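Local coordinates for capsule biosynthesis protein CapD proenzyme (Bacillus anthracis, PDB 3G9K) that cleaves the poly-gamma-D-glutamate capsule of the bacterium and links the fragments by an amide bond to meso-diaminopimelic acid of the peptidoglycan, at residues A47-S52 and E109-N114; V51-G56 and S63-G68. One frame throughout, in Å; residues are numbered along the deposited sequence.

Both contacts spring from helix 44-58, overlap in Val51 and Ser52, and lie with their centres about 11 Å apart in the larger chain of the processed enzyme. Both are buried, contact 2 about 7 Å from the centre of the chain and contact 1 about 12 Å. Contact 1 is helix against helix: 47-52 meets 109-114 through carbon alone, and the second helix carries exposed residues on its outer side. Contact 2 sets the next turn of helix 44-58 against the glycine-rich loop 63-68; there the backbones themselves touch, and two waters link the segments. Buried area rises from 106 Å² in contact 1 to 176 Å² in contact 2. The smaller chain of the enzyme packs against both.

Contact 1: residues A47-S52 and E109-N114; sequences AAIVVS and EYIHDN
Ile111 opens the second segment's share of the contact, its CG2 lying 4.0 Å from CD1 of Ile49. This methyl stands anti to the backbone N of Ile111, while CG1 runs on the other side, anti to the carbonyl carbon (chi1 -71°). One residue on, His112 gives the closer touch: its CB is 3.6 Å from the same CD1 of Ile49, and its CA is 3.7 Å away. The terminal methyl of Ile49 sits against this root of the histidine side chain and lies oblique to the ring. Ile49 gets there because its second torsion is extended (chi2 165°), which carries CD1 out from helix 44-58.

The imidazole is held at both nitrogens. ND1 of His112 donates to OD1 of Asp113 over 2.7 Å, with the carboxylate oxygen 2° out of the ring plane and using its anti lone pair. NE2, the other ring nitrogen, is hydrogen-bonded to the carbonyl O of Leu118, which ties helix 104-115 to the chain just beyond its end. Leu123 of helix 120-133 touches both Ile49 and His112, and Met71 of strand 68-74 lies on Ile111.

Across the two helices the join is small and apolar, helix packing beside strand 68-74 in the gamma-glutamyltransferase (Ntn-hydrolase clan) fold, and no hydrogen bond crosses it. Two acceptors at its nitrogens are consistent with a protonated, positively charged His112, which the Asp113 carboxylate would stabilise.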
ATOM      1  N   ALA A  47     -13.681  -8.957  -4.158  1.00 18.97           N
ATOM      2  CA  ALA A  47     -12.349  -9.536  -4.112  1.00 18.23           C
ATOM      3  C   ALA A  47     -11.374  -8.708  -3.264  1.00 17.39           C
ATOM      4  O   ALA A  47     -10.528  -9.264  -2.596  1.00 17.78           O
ATOM      5  CB  ALA A  47     -11.787  -9.722  -5.527  1.00 17.51           C
ATOM      6  N   ALA A  48     -11.464  -7.387  -3.331  1.00 16.05           N
ATOM      7  CA  ALA A  48     -10.562  -6.511  -2.566  1.00 16.08           C
ATOM      8  C   ALA A  48     -10.781  -6.657  -1.038  1.00 15.67           C
ATOM      9  O   ALA A  48      -9.842  -6.611  -0.250  1.00 13.78           O
ATOM     10  CB  ALA A  48     -10.779  -5.029  -2.993  1.00 15.22           C
ATOM     11  N   ILE A  49     -12.027  -6.881  -0.634  1.00 16.27           N
ATOM     12  CA  ILE A  49     -12.345  -7.071   0.774  1.00 16.29           C
ATOM     13  C   ILE A  49     -11.776  -8.392   1.230  1.00 16.53           C
ATOM     14  O   ILE A  49     -11.159  -8.500   2.319  1.00 17.49           O
ATOM     15  CB  ILE A  49     -13.879  -7.046   1.033  1.00 17.32           C
ATOM     16  CG1 ILE A  49     -14.405  -5.633   0.813  1.00 16.77           C
ATOM     17  CG2 ILE A  49     -14.185  -7.606   2.418  1.00 16.69           C
ATOM     18  CD1 ILE A  49     -15.955  -5.474   0.676  1.00 16.24           C
ATOM     19  N   VAL A  50     -11.980  -9.406   0.413  1.00 16.40           N
ATOM     20  CA  VAL A  50     -11.413 -10.738   0.697  1.00 15.31           C
ATOM     21  C   VAL A  50      -9.873 -10.671   0.799  1.00 14.92           C
ATOM     22  O   VAL A  50      -9.275 -11.156   1.751  1.00 16.47           O
ATOM     23  CB  VAL A  50     -11.811 -11.722  -0.393  1.00 16.25           C
ATOM     24  CG1 VAL A  50     -11.026 -12.965  -0.260  1.00 16.84           C
ATOM     25  CG2 VAL A  50     -13.338 -12.005  -0.322  1.00 17.72           C
ATOM     26  N   VAL A  51      -9.247 -10.093  -0.210  1.00 14.82           N
ATOM     27  CA  VAL A  51      -7.805  -9.891  -0.257  1.00 14.58           C
ATOM     28  C   VAL A  51      -7.319  -9.091   0.947  1.00 14.29           C
ATOM     29  O   VAL A  51      -6.296  -9.426   1.528  1.00 15.20           O
ATOM     30  CB  VAL A  51      -7.340  -9.216  -1.582  1.00 13.58           C
ATOM     31  CG1 VAL A  51      -5.877  -8.758  -1.488  1.00 11.67           C
ATOM     32  CG2 VAL A  51      -7.510 -10.174  -2.805  1.00 13.55           C
ATOM     33  N   SER A  52      -8.010  -8.008   1.289  1.00 15.05           N
ATOM     34  CA  SER A  52      -7.531  -7.160   2.424  1.00 15.19           C
ATOM     35  C   SER A  52      -7.520  -7.935   3.729  1.00 15.22           C
ATOM     36  O   SER A  52      -6.525  -7.951   4.458  1.00 15.36           O
ATOM     37  CB  SER A  52      -8.353  -5.912   2.595  1.00 14.69           C
ATOM     38  OG  SER A  52      -8.177  -5.087   1.486  1.00 15.92           O
ATOM     39  N   GLU A 109     -16.288  -2.553   5.916  1.00 17.41           N
ATOM     40  CA  GLU A 109     -17.743  -2.596   6.010  1.00 18.37           C
ATOM     41  C   GLU A 109     -18.410  -1.502   5.184  1.00 19.22           C
ATOM     42  O   GLU A 109     -19.419  -1.769   4.525  1.00 19.55           O
ATOM     43  CB  GLU A 109     -18.239  -2.505   7.443  1.00 18.80           C
ATOM     44  CG  GLU A 109     -19.781  -2.570   7.541  1.00 18.39           C
ATOM     45  CD  GLU A 109     -20.221  -2.842   8.944  1.00 18.84           C
ATOM     46  OE1 GLU A 109     -20.043  -3.984   9.409  1.00 21.88           O
ATOM     47  OE2 GLU A 109     -20.700  -1.902   9.581  1.00 22.18           O
ATOM     48  N   TYR A 110     -17.882  -0.284   5.246  1.00 21.17           N
ATOM     49  CA  TYR A 110     -18.358   0.841   4.437  1.00 20.52           C
ATOM     50  C   TYR A 110     -18.257   0.581   2.928  1.00 20.38           C
ATOM     51  O   TYR A 110     -19.174   0.858   2.155  1.00 19.88           O
ATOM     52  CB  TYR A 110     -17.584   2.119   4.758  1.00 23.84           C
ATOM     53  CG  TYR A 110     -18.127   3.327   4.018  1.00 24.19           C
ATOM     54  CD1 TYR A 110     -17.837   3.531   2.666  1.00 28.54           C
ATOM     55  CD2 TYR A 110     -18.979   4.242   4.659  1.00 26.97           C
ATOM     56  CE1 TYR A 110     -18.372   4.595   1.982  1.00 28.62           C
ATOM     57  CE2 TYR A 110     -19.514   5.328   3.972  1.00 28.24           C
ATOM     58  CZ  TYR A 110     -19.207   5.486   2.649  1.00 28.29           C
ATOM     59  OH  TYR A 110     -19.739   6.550   1.958  1.00 30.49           O
ATOM     60  N   ILE A 111     -17.108   0.062   2.522  1.00 19.27           N
ATOM     61  CA  ILE A 111     -16.859  -0.343   1.145  1.00 19.58           C
ATOM     62  C   ILE A 111     -17.841  -1.404   0.727  1.00 19.95           C
ATOM     63  O   ILE A 111     -18.447  -1.319  -0.316  1.00 19.53           O
ATOM     64  CB  ILE A 111     -15.400  -0.863   0.984  1.00 20.11           C
ATOM     65  CG1 ILE A 111     -14.457   0.351   1.111  1.00 19.26           C
ATOM     66  CG2 ILE A 111     -15.215  -1.646  -0.375  1.00 17.97           C
ATOM     67  CD1 ILE A 111     -12.911   0.049   1.338  1.00 16.84           C
ATOM     68  N   HIS A 112     -17.991  -2.449   1.544  1.00 21.47           N
ATOM     69  CA  HIS A 112     -18.969  -3.452   1.219  1.00 22.62           C
ATOM     70  C   HIS A 112     -20.393  -2.895   1.024  1.00 23.39           C
ATOM     71  O   HIS A 112     -21.060  -3.221   0.034  1.00 23.31           O
ATOM     72  CB  HIS A 112     -19.033  -4.518   2.311  1.00 23.07           C
ATOM     73  CG  HIS A 112     -20.197  -5.435   2.141  1.00 24.60           C
ATOM     74  ND1 HIS A 112     -21.449  -5.142   2.644  1.00 24.50           N
ATOM     75  CD2 HIS A 112     -20.325  -6.583   1.438  1.00 24.88           C
ATOM     76  CE1 HIS A 112     -22.292  -6.093   2.277  1.00 24.57           C
ATOM     77  NE2 HIS A 112     -21.643  -6.965   1.526  1.00 23.64           N
ATOM     78  N   ASP A 113     -20.858  -2.100   1.982  1.00 22.86           N
ATOM     79  CA  ASP A 113     -22.252  -1.658   1.996  1.00 24.14           C
ATOM     80  C   ASP A 113     -22.558  -0.681   0.871  1.00 25.34           C
ATOM     81  O   ASP A 113     -23.716  -0.541   0.448  1.00 26.20           O
ATOM     82  CB  ASP A 113     -22.577  -0.989   3.313  1.00 23.75           C
ATOM     83  CG  ASP A 113     -22.629  -1.972   4.462  1.00 25.01           C
ATOM     84  OD1 ASP A 113     -22.475  -3.206   4.265  1.00 28.00           O
ATOM     85  OD2 ASP A 113     -22.805  -1.501   5.585  1.00 30.66           O
ATOM     86  N   ASN A 114     -21.537   0.004   0.380  1.00 25.78           N
ATOM     87  CA  ASN A 114     -21.772   1.038  -0.605  1.00 26.02           C
ATOM     88  C   ASN A 114     -21.291   0.684  -2.007  1.00 26.58           C
ATOM     89  O   ASN A 114     -21.797   1.257  -2.996  1.00 26.15           O
ATOM     90  CB  ASN A 114     -21.176   2.359  -0.136  1.00 27.20           C
ATOM     91  CG  ASN A 114     -21.874   2.899   1.101  1.00 27.93           C
ATOM     92  OD1 ASN A 114     -23.005   3.406   1.022  1.00 27.66           O
ATOM     93  ND2 ASN A 114     -21.231   2.759   2.258  1.00 28.27           N
TER

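Contact 2: residues V51-G56 and S63-G68; sequences VSYVLG and SGIGGG
Gly56 and Gly64 bring the two backbones together: their CA atoms are 3.7 Å apart, a closeness that rests chiefly on the missing side chain of Gly56. Gly64 adopts backbone angles (phi 158°, psi -166°) in which a side chain would run into the carbonyl O of Ser63. That oxygen takes a nearly straight CA-H...O contact from Gly56, CA to O 3.6 Å with 164° at the hydrogen.

Direct hydrogen bonds are absent between the segments, and water supplies the polar links. One water donates to Ser52 O and, at 2.8 Å, to OG of Ser63, a hydroxyl that sits between its own backbone N and carbonyl carbon. A second water donates to Gly56 O over 3.2 Å and accepts from Ile65 N at 3.0 Å. Together they bridge the helix carbonyls to the loop at two levels.

Apolar packing flanks this seam. CE2 of Tyr53 meets CG2 of Ile65 at 3.7 Å, obliquely to the ring, and the two side chains cross at about a right angle. Separately, CB of Leu55 makes a loose van der Waals touch beside the Ser63 hydroxyl, 4.0 Å from its OG.

The glycine-rich loop leads from helix 44-58 through a type I beta turn, Gly64 to Gly67, into strand 68-74, and Gly68 pairs with an antiparallel strand of the smaller chain, which extends the sheet across the interface. Helix 176-188 packs on both Tyr53 and Ile65, and Phe104, at the start of helix 104-115, meets the Tyr53 ring edge-to-face.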
ATOM      1  N   VAL A  51      -9.247 -10.093  -0.210  1.00 14.82           N
ATOM      2  CA  VAL A  51      -7.805  -9.891  -0.257  1.00 14.58           C
ATOM      3  C   VAL A  51      -7.319  -9.091   0.947  1.00 14.29           C
ATOM      4  O   VAL A  51      -6.296  -9.426   1.528  1.00 15.20           O
ATOM      5  CB  VAL A  51      -7.340  -9.216  -1.582  1.00 13.58           C
ATOM      6  CG1 VAL A  51      -5.877  -8.758  -1.488  1.00 11.67           C
ATOM      7  CG2 VAL A  51      -7.510 -10.174  -2.805  1.00 13.55           C
ATOM      8  N   SER A  52      -8.010  -8.008   1.289  1.00 15.05           N
ATOM      9  CA  SER A  52      -7.531  -7.160   2.424  1.00 15.19           C
ATOM     10  C   SER A  52      -7.520  -7.935   3.729  1.00 15.22           C
ATOM     11  O   SER A  52      -6.525  -7.951   4.458  1.00 15.36           O
ATOM     12  CB  SER A  52      -8.353  -5.912   2.595  1.00 14.69           C
ATOM     13  OG  SER A  52      -8.177  -5.087   1.486  1.00 15.92           O
ATOM     14  N   TYR A  53      -8.605  -8.634   3.999  1.00 15.50           N
ATOM     15  CA  TYR A  53      -8.649  -9.492   5.188  1.00 15.54           C
ATOM     16  C   TYR A  53      -7.632 -10.691   5.212  1.00 15.59           C
ATOM     17  O   TYR A  53      -7.065 -11.027   6.249  1.00 14.62           O
ATOM     18  CB  TYR A  53     -10.096  -9.952   5.415  1.00 15.33           C
ATOM     19  CG  TYR A  53     -10.935  -9.055   6.297  1.00 15.92           C
ATOM     20  CD1 TYR A  53     -11.919  -8.242   5.772  1.00 15.32           C
ATOM     21  CD2 TYR A  53     -10.780  -9.083   7.674  1.00 16.11           C
ATOM     22  CE1 TYR A  53     -12.748  -7.441   6.631  1.00 16.99           C
ATOM     23  CE2 TYR A  53     -11.549  -8.316   8.489  1.00 17.21           C
ATOM     24  CZ  TYR A  53     -12.537  -7.486   7.969  1.00 15.60           C
ATOM     25  OH  TYR A  53     -13.258  -6.739   8.842  1.00 15.85           O
ATOM     26  N   VAL A  54      -7.414 -11.356   4.083  1.00 15.80           N
ATOM     27  CA  VAL A  54      -6.427 -12.435   3.975  1.00 15.18           C
ATOM     28  C   VAL A  54      -4.989 -11.946   4.282  1.00 15.18           C
ATOM     29  O   VAL A  54      -4.265 -12.569   5.056  1.00 16.31           O
ATOM     30  CB  VAL A  54      -6.512 -13.112   2.565  1.00 14.54           C
ATOM     31  CG1 VAL A  54      -5.263 -13.927   2.273  1.00 15.14           C
ATOM     32  CG2 VAL A  54      -7.819 -13.933   2.471  1.00 17.75           C
ATOM     33  N   LEU A  55      -4.641 -10.791   3.737  1.00 14.28           N
ATOM     34  CA  LEU A  55      -3.358 -10.126   3.919  1.00 14.46           C
ATOM     35  C   LEU A  55      -3.171  -9.809   5.396  1.00 14.32           C
ATOM     36  O   LEU A  55      -2.074 -10.021   5.936  1.00 15.57           O
ATOM     37  CB  LEU A  55      -3.251  -8.871   3.043  1.00 14.14           C
ATOM     38  CG  LEU A  55      -2.966  -9.143   1.559  1.00 14.68           C
ATOM     39  CD1 LEU A  55      -3.140  -7.840   0.822  1.00 15.55           C
ATOM     40  CD2 LEU A  55      -1.591  -9.774   1.339  1.00 17.17           C
ATOM     41  N   GLY A  56      -4.235  -9.387   6.079  1.00 14.03           N
ATOM     42  CA  GLY A  56      -4.168  -9.124   7.536  1.00 14.66           C
ATOM     43  C   GLY A  56      -3.846 -10.370   8.322  1.00 16.36           C
ATOM     44  O   GLY A  56      -3.290 -10.338   9.445  1.00 18.35           O
ATOM     45  N   SER A  63      -0.028  -5.288   7.387  1.00 15.19           N
ATOM     46  CA  SER A  63      -1.329  -4.653   7.415  1.00 16.11           C
ATOM     47  C   SER A  63      -2.233  -5.512   8.289  1.00 16.79           C
ATOM     48  O   SER A  63      -1.864  -6.641   8.647  1.00 16.54           O
ATOM     49  CB  SER A  63      -1.939  -4.529   6.017  1.00 16.62           C
ATOM     50  OG  SER A  63      -2.422  -5.794   5.501  1.00 16.08           O
ATOM     51  N   GLY A  64      -3.417  -4.996   8.591  1.00 16.55           N
ATOM     52  CA  GLY A  64      -4.444  -5.811   9.236  1.00 16.70           C
ATOM     53  C   GLY A  64      -5.503  -5.044   9.990  1.00 15.02           C
ATOM     54  O   GLY A  64      -5.646  -3.822   9.850  1.00 15.12           O
ATOM     55  N   ILE A  65      -6.268  -5.758  10.816  1.00 15.13           N
ATOM     56  CA  ILE A  65      -7.454  -5.140  11.433  1.00 14.86           C
ATOM     57  C   ILE A  65      -7.035  -4.079  12.457  1.00 15.43           C
ATOM     58  O   ILE A  65      -7.843  -3.232  12.808  1.00 15.07           O
ATOM     59  CB  ILE A  65      -8.490  -6.148  12.016  1.00 15.04           C
ATOM     60  CG1 ILE A  65      -7.897  -7.044  13.120  1.00 14.41           C
ATOM     61  CG2 ILE A  65      -8.998  -7.020  10.906  1.00 15.10           C
ATOM     62  CD1 ILE A  65      -8.899  -7.982  13.744  1.00 15.08           C
ATOM     63  N   GLY A  66      -5.779  -4.145  12.910  1.00 14.43           N
ATOM     64  CA  GLY A  66      -5.253  -3.190  13.905  1.00 14.73           C
ATOM     65  C   GLY A  66      -4.778  -1.900  13.267  1.00 14.96           C
ATOM     66  O   GLY A  66      -4.330  -0.987  13.965  1.00 16.56           O
ATOM     67  N   GLY A  67      -4.826  -1.839  11.938  1.00 14.96           N
ATOM     68  CA  GLY A  67      -4.438  -0.653  11.152  1.00 15.23           C
ATOM     69  C   GLY A  67      -5.484   0.127  10.341  1.00 16.05           C
ATOM     70  O   GLY A  67      -6.654   0.320  10.767  1.00 16.97           O
ATOM     71  N   GLY A  68      -5.047   0.587   9.165  1.00 15.82           N
ATOM     72  CA  GLY A  68      -5.866   1.397   8.291  1.00 16.64           C
ATOM     73  C   GLY A  68      -5.403   1.272   6.872  1.00 17.52           C
ATOM     74  O   GLY A  68      -4.586   0.426   6.573  1.00 18.85           O
TER
HETATM   75  O   HOH W   1      -4.805  -5.791   4.054  1.00 19.21           O
HETATM   76  O   HOH W   2      -5.430  -8.590  11.025  1.00 34.17           O